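Local coordinates for polyhedrin (Simulium ubiquitum cypovirus, PDB 5A9A), which probably builds the crystalline matrix of the polyhedra, the occlusion bodies that embed cypovirus particles, and binds UTP in these crystals, at residues G45-I50 with P205-E211; W64-M70 with L99-P103. All blocks are in the same frame, centred on the assembly; numbering follows the deposited sequence.

Contact 1: residues G45-I50 with P205-E211; sequences GSYRLI and PLYLDNE
Arg48 and Tyr207 lie side by side and point the same way, as a non-hydrogen-bonded pair of antiparallel strands 47-54 and 201-208. Arg48 CG is anti to its own N (chi1 -173°), which brings it over the Tyr207 ring face, 4.3 Å from the centroid. This is a CH-pi contact. Arg48 CG also meets Pro205 CB at 3.7 Å. A bend at chi3 then turns the guanidinium, whose plane is 35° from that of the ring. One water accepts from Arg48 NH1 and donates to Tyr207 OH.

Tyr47, Leu49, Leu206 and Leu208 take the other face. The first three touch helix 211-221, and Leu208 packs on Arg88 of the second subunit. Leu208 CD1 touches Leu49 CB at 3.7 Å. The Tyr47 ring turns an edge to the Asn210-Glu211 peptide, and its OH reaches Glu211 CB at 3.5 Å. Paired backbone hydrogen bonds join Tyr47 with Leu208 and Leu49 with Leu206. Ser46 OG hydrogen-bonds Asp209 O, an unusually short 2.5 Å.

Outside the segments, Arg48 NE hydrogen-bonds Tyr42 OH, Arg48 NH2 Asp66 O, and Tyr207 OH Tyr69 O. The arginine charge is therefore probably stabilised here by neutral oxygens and a water, with no acid among these partners.

Contact 2: residues W64-M70 with L99-P103; sequences WRDMLYM and LFEYP. With UTP (uridine 5'-triphosphate), chain B.
Leu68 and Tyr69 pack against a type I beta turn, Leu99 to Tyr102, whose residues Leu99 to Glu101 also meet the uracil of UTP. Both segments are loops, and apolar bumps on one fit between side chains of the other.

The Leu68 CD2 methyl is the central bump, set among Trp64, Leu99 and Tyr102. It lies over one face of its neighbour Trp64, 4.0 Å from Leu99 CD1 and close to the Tyr102 ring. Leu99 CD1 sits beside it, 3.8 Å from Trp64 CH2. Trp64 and Tyr102 are slid apart, with planes 27° from each other, so their rings barely overlap. Trp64 NE1 comes 3.5 Å from Tyr102 CE2 but hydrogen-bonds Gln167 O. Tyr102 OH hydrogen-bonds Glu169 O.

Met67 closes the other end. Bends at chi2 and chi3 fold its chain back, which puts CE against Tyr102 OH, while CB rests near Tyr102 CE2. The Pro103 ring crosses the Met67 side chain at about a right angle, and Pro103 CD lies 3.3 Å from Met67 O.

On the nucleotide side, Leu99 CD2 packs on UTP N3 at 3.4 Å. The Phe100 ring lies beside the nucleotide, but its exact fit is doubtful. Glu101 N gives a weak hydrogen bond to UTP O4, and His79 and His96 also hydrogen-bond the nucleotide.

Glu101 holds the two loops together with both backbone and side chain. Tyr69 N donates a hydrogen bond to Glu101 O, 2.9 Å. The Tyr69 ring turns an edge to Glu101 CD. Glu101 OE1 accepts hydrogen bonds from the backbone N of Met70 and also from that of Asp71. Met70 N is 3.0 Å from OE1 and stands above the carboxylate plane, 46° out of it.

How the contacts relate
After helix 11-25 the chain forms strand 34-41 and then strand 47-54, which holds the first half of contact 1. It runs on through strand 57-62 into the loop 64-70. Helix 76-87 follows, and contact 2 closes this excursion when 99-103 returns to 64-70, just before strand 105-111. Much later, strand 201-208 comes back to 47-54 and closes contact 1. The short loop of contact 2 is thus nested inside the long one. The two contacts touch: Arg48 CD packs on Tyr69 O at 3.3 Å. Together they tie the edge of the six-stranded sheet to the loops beside the UTP pocket.

Contact 1: residues G45-I50 with P205-E211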
loop_
_atom_site.group_PDB
_atom_site.type_symbol
_atom_site.label_atom_id
_atom_site.label_comp_id
_atom_site.label_asym_id
_atom_site.label_seq_id
_atom_site.Cartn_x
_atom_site.Cartn_y
_atom_site.Cartn_z
ATOM N N GLY A 45 17.921 21.657 10.688
ATOM C CA GLY A 45 19.176 20.928 10.684
ATOM C C GLY A 45 19.050 19.491 11.157
ATOM O O GLY A 45 20.056 18.797 11.321
ATOM N N SER A 46 17.820 19.037 11.378
ATOM C CA SER A 46 17.589 17.681 11.864
ATOM C C SER A 46 17.039 16.788 10.760
ATOM O O SER A 46 16.748 17.254 9.660
ATOM C CB SER A 46 16.637 17.692 13.060
ATOM O OG SER A 46 17.223 18.372 14.158
ATOM N N TYR A 47 16.894 15.504 11.071
ATOM C CA TYR A 47 16.576 14.502 10.063
ATOM C C TYR A 47 15.292 13.742 10.361
ATOM O O TYR A 47 14.890 13.593 11.513
ATOM C CB TYR A 47 17.733 13.504 9.957
ATOM C CG TYR A 47 19.071 14.165 9.735
ATOM C CD1 TYR A 47 19.841 14.591 10.810
ATOM C CD2 TYR A 47 19.560 14.374 8.452
ATOM C CE1 TYR A 47 21.061 15.199 10.612
ATOM C CE2 TYR A 47 20.777 14.983 8.246
ATOM C CZ TYR A 47 21.526 15.393 9.329
ATOM O OH TYR A 47 22.743 16.004 9.128
ATOM N N ARG A 48 14.654 13.263 9.299
ATOM C CA ARG A 48 13.556 12.317 9.414
ATOM C C ARG A 48 13.892 11.120 8.537
ATOM O O ARG A 48 14.067 11.265 7.328
ATOM C CB ARG A 48 12.239 12.950 8.972
ATOM C CG ARG A 48 11.022 12.075 9.219
ATOM C CD ARG A 48 9.740 12.779 8.806
ATOM N NE ARG A 48 9.725 13.096 7.380
ATOM C CZ ARG A 48 8.776 12.716 6.528
ATOM N NH1 ARG A 48 7.725 12.021 6.949
ATOM N NH2 ARG A 48 8.865 13.057 5.249
ATOM N N LEU A 49 13.990 9.946 9.152
ATOM C CA LEU A 49 14.474 8.757 8.462
ATOM C C LEU A 49 13.383 7.705 8.332
ATOM O O LEU A 49 12.753 7.321 9.318
ATOM C CB LEU A 49 15.681 8.178 9.208
ATOM C CG LEU A 49 16.425 7.020 8.536
ATOM C CD1 LEU A 49 17.870 6.984 9.003
ATOM C CD2 LEU A 49 15.738 5.689 8.805
ATOM N N ILE A 50 13.165 7.236 7.109
ATOM C CA ILE A 50 12.175 6.195 6.860
ATOM C C ILE A 50 12.859 4.920 6.386
ATOM O O ILE A 50 13.512 4.897 5.344
ATOM C CB ILE A 50 11.122 6.639 5.837
ATOM C CG1 ILE A 50 10.480 7.956 6.284
ATOM C CG2 ILE A 50 10.058 5.566 5.671
ATOM C CD1 ILE A 50 11.231 9.190 5.826
ATOM N N PRO A 205 8.382 6.855 10.377
ATOM C CA PRO A 205 9.518 7.778 10.297
ATOM C C PRO A 205 10.161 8.029 11.656
ATOM O O PRO A 205 9.458 8.202 12.653
ATOM C CB PRO A 205 8.886 9.066 9.758
ATOM C CG PRO A 205 7.688 8.610 9.009
ATOM C CD PRO A 205 7.166 7.427 9.776
ATOM N N LEU A 206 11.488 8.044 11.686
ATOM C CA LEU A 206 12.229 8.348 12.905
ATOM C C LEU A 206 12.775 9.763 12.845
ATOM O O LEU A 206 13.146 10.249 11.778
ATOM C CB LEU A 206 13.387 7.368 13.091
ATOM C CG LEU A 206 13.012 5.925 13.431
ATOM C CD1 LEU A 206 14.215 5.014 13.255
ATOM C CD2 LEU A 206 12.465 5.836 14.847
ATOM N N TYR A 207 12.828 10.419 13.999
ATOM C CA TYR A 207 13.351 11.773 14.079
ATOM C C TYR A 207 14.689 11.787 14.805
ATOM O O TYR A 207 14.783 11.398 15.970
ATOM C CB TYR A 207 12.338 12.688 14.767
ATOM C CG TYR A 207 11.064 12.839 13.973
ATOM C CD1 TYR A 207 10.017 11.938 14.126
ATOM C CD2 TYR A 207 10.913 13.868 13.054
ATOM C CE1 TYR A 207 8.853 12.063 13.389
ATOM C CE2 TYR A 207 9.756 14.001 12.314
ATOM C CZ TYR A 207 8.727 13.098 12.486
ATOM O OH TYR A 207 7.573 13.234 11.749
ATOM N N LEU A 208 15.723 12.224 14.095
ATOM C CA LEU A 208 17.077 12.256 14.631
ATOM C C LEU A 208 17.566 13.704 14.683
ATOM O O LEU A 208 17.538 14.415 13.678
ATOM C CB LEU A 208 18.013 11.396 13.771
ATOM C CG LEU A 208 17.637 9.915 13.622
ATOM C CD1 LEU A 208 16.634 9.696 12.496
ATOM C CD2 LEU A 208 18.878 9.066 13.377
ATOM N N ASP A 209 18.015 14.133 15.860
ATOM C CA ASP A 209 18.326 15.541 16.104
ATOM C C ASP A 209 19.477 16.082 15.256
ATOM O O ASP A 209 19.403 17.195 14.734
ATOM C CB ASP A 209 18.670 15.764 17.576
ATOM C CG ASP A 209 17.467 15.637 18.486
ATOM O OD1 ASP A 209 16.331 15.550 17.976
ATOM O OD2 ASP A 209 17.665 15.638 19.718
ATOM N N ASN A 210 20.543 15.298 15.132
ATOM C CA ASN A 210 21.775 15.786 14.525
ATOM C C ASN A 210 22.520 14.680 13.786
ATOM O O ASN A 210 22.128 13.515 13.840
ATOM C CB ASN A 210 22.675 16.391 15.602
ATOM C CG ASN A 210 23.095 15.375 16.642
ATOM O OD1 ASN A 210 24.011 14.588 16.415
ATOM N ND2 ASN A 210 22.422 15.386 17.791
ATOM N N GLU A 211 23.599 15.039 13.101
ATOM C CA GLU A 211 24.290 14.076 12.246
ATOM C C GLU A 211 25.073 13.037 13.043
ATOM O O GLU A 211 25.315 11.934 12.558
ATOM C CB GLU A 211 25.216 14.777 11.253
ATOM C CG GLU A 211 25.796 13.816 10.226
ATOM C CD GLU A 211 26.578 14.509 9.125
ATOM O OE1 GLU A 211 27.072 15.633 9.351
ATOM O OE2 GLU A 211 26.692 13.922 8.030
HETATM O O HOH W 1 6.667 11.842 9.945
#

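Contact 2: residues W64-M70 with L99-P103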
loop_
_atom_site.group_PDB
_atom_site.type_symbol
_atom_site.label_atom_id
_atom_site.label_comp_id
_atom_site.label_asym_id
_atom_site.label_seq_id
_atom_site.Cartn_x
_atom_site.Cartn_y
_atom_site.Cartn_z
ATOM N N TRP A 64 3.574 14.909 -2.247
ATOM C CA TRP A 64 4.058 16.185 -1.735
ATOM C C TRP A 64 3.876 16.283 -0.222
ATOM O O TRP A 64 4.797 16.661 0.499
ATOM C CB TRP A 64 3.359 17.362 -2.414
ATOM C CG TRP A 64 3.888 18.668 -1.929
ATOM C CD1 TRP A 64 4.934 19.368 -2.447
ATOM C CD2 TRP A 64 3.421 19.418 -0.803
ATOM N NE1 TRP A 64 5.145 20.513 -1.720
ATOM C CE2 TRP A 64 4.228 20.567 -0.704
ATOM C CE3 TRP A 64 2.396 19.230 0.129
ATOM C CZ2 TRP A 64 4.043 21.526 0.289
ATOM C CZ3 TRP A 64 2.209 20.187 1.113
ATOM C CH2 TRP A 64 3.028 21.321 1.183
ATOM N N ARG A 65 2.683 15.937 0.253
ATOM C CA ARG A 65 2.368 16.023 1.674
ATOM C C ARG A 65 3.291 15.133 2.499
ATOM O O ARG A 65 3.669 15.486 3.615
ATOM C CB ARG A 65 0.914 15.616 1.913
ATOM C CG ARG A 65 0.378 15.982 3.288
ATOM C CD ARG A 65 0.195 17.488 3.431
ATOM N NE ARG A 65 -0.431 17.834 4.706
ATOM C CZ ARG A 65 -1.584 18.484 4.837
ATOM N NH1 ARG A 65 -2.255 18.901 3.772
ATOM N NH2 ARG A 65 -2.061 18.737 6.050
ATOM N N ASP A 66 3.653 13.979 1.943
ATOM C CA ASP A 66 4.510 13.023 2.638
ATOM C C ASP A 66 5.910 13.571 2.890
ATOM O O ASP A 66 6.667 13.002 3.675
ATOM C CB ASP A 66 4.620 11.726 1.827
ATOM C CG ASP A 66 3.305 10.963 1.761
ATOM O OD1 ASP A 66 2.511 11.069 2.716
ATOM O OD2 ASP A 66 3.068 10.256 0.758
ATOM N N MET A 67 6.253 14.670 2.225
ATOM C CA MET A 67 7.593 15.238 2.332
ATOM C C MET A 67 7.778 15.999 3.639
ATOM O O MET A 67 8.903 16.166 4.111
ATOM C CB MET A 67 7.868 16.189 1.159
ATOM C CG MET A 67 7.760 15.554 -0.226
ATOM S SD MET A 67 9.120 14.441 -0.652
ATOM C CE MET A 67 10.438 15.608 -1.001
ATOM N N LEU A 68 6.674 16.459 4.224
ATOM C CA LEU A 68 6.744 17.377 5.356
ATOM C C LEU A 68 7.269 16.725 6.636
ATOM O O LEU A 68 7.145 15.517 6.844
ATOM C CB LEU A 68 5.381 18.021 5.617
ATOM C CG LEU A 68 4.765 18.762 4.428
ATOM C CD1 LEU A 68 3.506 19.494 4.864
ATOM C CD2 LEU A 68 5.757 19.735 3.806
ATOM N N TYR A 69 7.845 17.564 7.491
ATOM C CA TYR A 69 8.532 17.139 8.703
ATOM C C TYR A 69 7.639 16.361 9.671
ATOM O O TYR A 69 7.979 15.249 10.079
ATOM C CB TYR A 69 9.098 18.378 9.401
ATOM C CG TYR A 69 10.043 18.088 10.543
ATOM C CD1 TYR A 69 11.170 17.301 10.359
ATOM C CD2 TYR A 69 9.819 18.626 11.802
ATOM C CE1 TYR A 69 12.044 17.051 11.400
ATOM C CE2 TYR A 69 10.682 18.377 12.851
ATOM C CZ TYR A 69 11.795 17.591 12.642
ATOM O OH TYR A 69 12.658 17.340 13.683
ATOM N N MET A 70 6.503 16.944 10.044
ATOM C CA MET A 70 5.628 16.326 11.037
ATOM C C MET A 70 4.157 16.413 10.644
ATOM O O MET A 70 3.444 15.410 10.656
ATOM C CB MET A 70 5.846 16.975 12.405
ATOM C CG MET A 70 7.212 16.678 12.995
ATOM S SD MET A 70 7.275 16.881 14.783
ATOM C CE MET A 70 8.562 15.703 15.188
ATOM N N LEU A 99 7.609 26.762 3.398
ATOM C CA LEU A 99 7.245 26.180 4.679
ATOM C C LEU A 99 8.503 25.863 5.478
ATOM O O LEU A 99 9.490 25.375 4.927
ATOM C CB LEU A 99 6.456 24.882 4.485
ATOM C CG LEU A 99 5.007 24.947 4.000
ATOM C CD1 LEU A 99 4.442 23.535 3.931
ATOM C CD2 LEU A 99 4.151 25.816 4.905
ATOM N N PHE A 100 8.465 26.146 6.775
ATOM C CA PHE A 100 9.514 25.705 7.681
ATOM C C PHE A 100 9.715 24.190 7.586
ATOM O O PHE A 100 10.834 23.701 7.727
ATOM C CB PHE A 100 9.160 26.077 9.126
ATOM C CG PHE A 100 9.316 27.542 9.441
ATOM C CD1 PHE A 100 10.190 28.343 8.722
ATOM C CD2 PHE A 100 8.588 28.115 10.469
ATOM C CE1 PHE A 100 10.328 29.688 9.022
ATOM C CE2 PHE A 100 8.724 29.460 10.774
ATOM C CZ PHE A 100 9.594 30.245 10.050
ATOM N N GLU A 101 8.633 23.454 7.338
ATOM C CA GLU A 101 8.664 21.995 7.452
ATOM C C GLU A 101 8.883 21.226 6.149
ATOM O O GLU A 101 8.791 19.995 6.137
ATOM C CB GLU A 101 7.378 21.482 8.101
ATOM C CG GLU A 101 7.277 21.768 9.587
ATOM C CD GLU A 101 6.318 20.826 10.292
ATOM O OE1 GLU A 101 5.900 19.825 9.670
ATOM O OE2 GLU A 101 5.985 21.086 11.467
ATOM N N TYR A 102 9.157 21.921 5.054
ATOM C CA TYR A 102 9.493 21.220 3.822
ATOM C C TYR A 102 11.006 21.027 3.766
ATOM O O TYR A 102 11.761 21.959 4.030
ATOM C CB TYR A 102 8.992 21.973 2.589
ATOM C CG TYR A 102 9.193 21.194 1.309
ATOM C CD1 TYR A 102 10.422 21.182 0.669
ATOM C CD2 TYR A 102 8.156 20.460 0.749
ATOM C CE1 TYR A 102 10.616 20.466 -0.488
ATOM C CE2 TYR A 102 8.339 19.742 -0.415
ATOM C CZ TYR A 102 9.575 19.749 -1.028
ATOM O OH TYR A 102 9.777 19.042 -2.186
ATOM N N PRO A 103 11.455 19.808 3.432
ATOM C CA PRO A 103 12.882 19.477 3.533
ATOM C C PRO A 103 13.760 20.240 2.545
ATOM O O PRO A 103 13.266 20.772 1.554
ATOM C CB PRO A 103 12.913 17.976 3.229
ATOM C CG PRO A 103 11.723 17.745 2.374
ATOM C CD PRO A 103 10.669 18.687 2.886
HETATM P PA UTP B . 2.872 32.773 13.216
HETATM O O1A UTP B . 3.382 33.761 12.198
HETATM O O2A UTP B . 3.669 32.489 14.465
HETATM O O3A UTP B . 1.381 33.200 13.648
HETATM O "O5'" UTP B . 2.634 31.368 12.473
HETATM P PB UTP B . 0.361 33.898 12.616
HETATM O O1B UTP B . -1.037 33.647 13.124
HETATM O O2B UTP B . 0.833 35.308 12.367
HETATM O O3B UTP B . 0.534 33.057 11.253
HETATM P PG UTP B . 0.439 33.768 9.810
HETATM O O1G UTP B . -0.064 35.154 10.127
HETATM O O2G UTP B . -0.529 32.915 9.034
HETATM O O3G UTP B . 1.860 33.702 9.312
HETATM C "C5'" UTP B . 3.451 30.236 12.763
HETATM C "C4'" UTP B . 4.631 30.198 11.801
HETATM O "O4'" UTP B . 5.067 28.861 11.550
HETATM C "C1'" UTP B . 5.677 28.830 10.260
HETATM C "C2'" UTP B . 4.936 29.862 9.424
HETATM O "O2'" UTP B . 5.825 30.602 8.579
HETATM C "C3'" UTP B . 4.287 30.786 10.441
HETATM O "O3'" UTP B . 4.813 32.108 10.328
HETATM N N1 UTP B . 5.639 27.481 9.689
HETATM C C6 UTP B . 5.427 26.429 10.483
HETATM C C2 UTP B . 5.857 27.283 8.311
HETATM O O2 UTP B . 6.063 28.261 7.570
HETATM N N3 UTP B . 5.838 26.052 7.793
HETATM C C4 UTP B . 5.622 24.985 8.572
HETATM O O4 UTP B . 5.608 23.839 8.075
HETATM C C5 UTP B . 5.411 25.153 9.936
#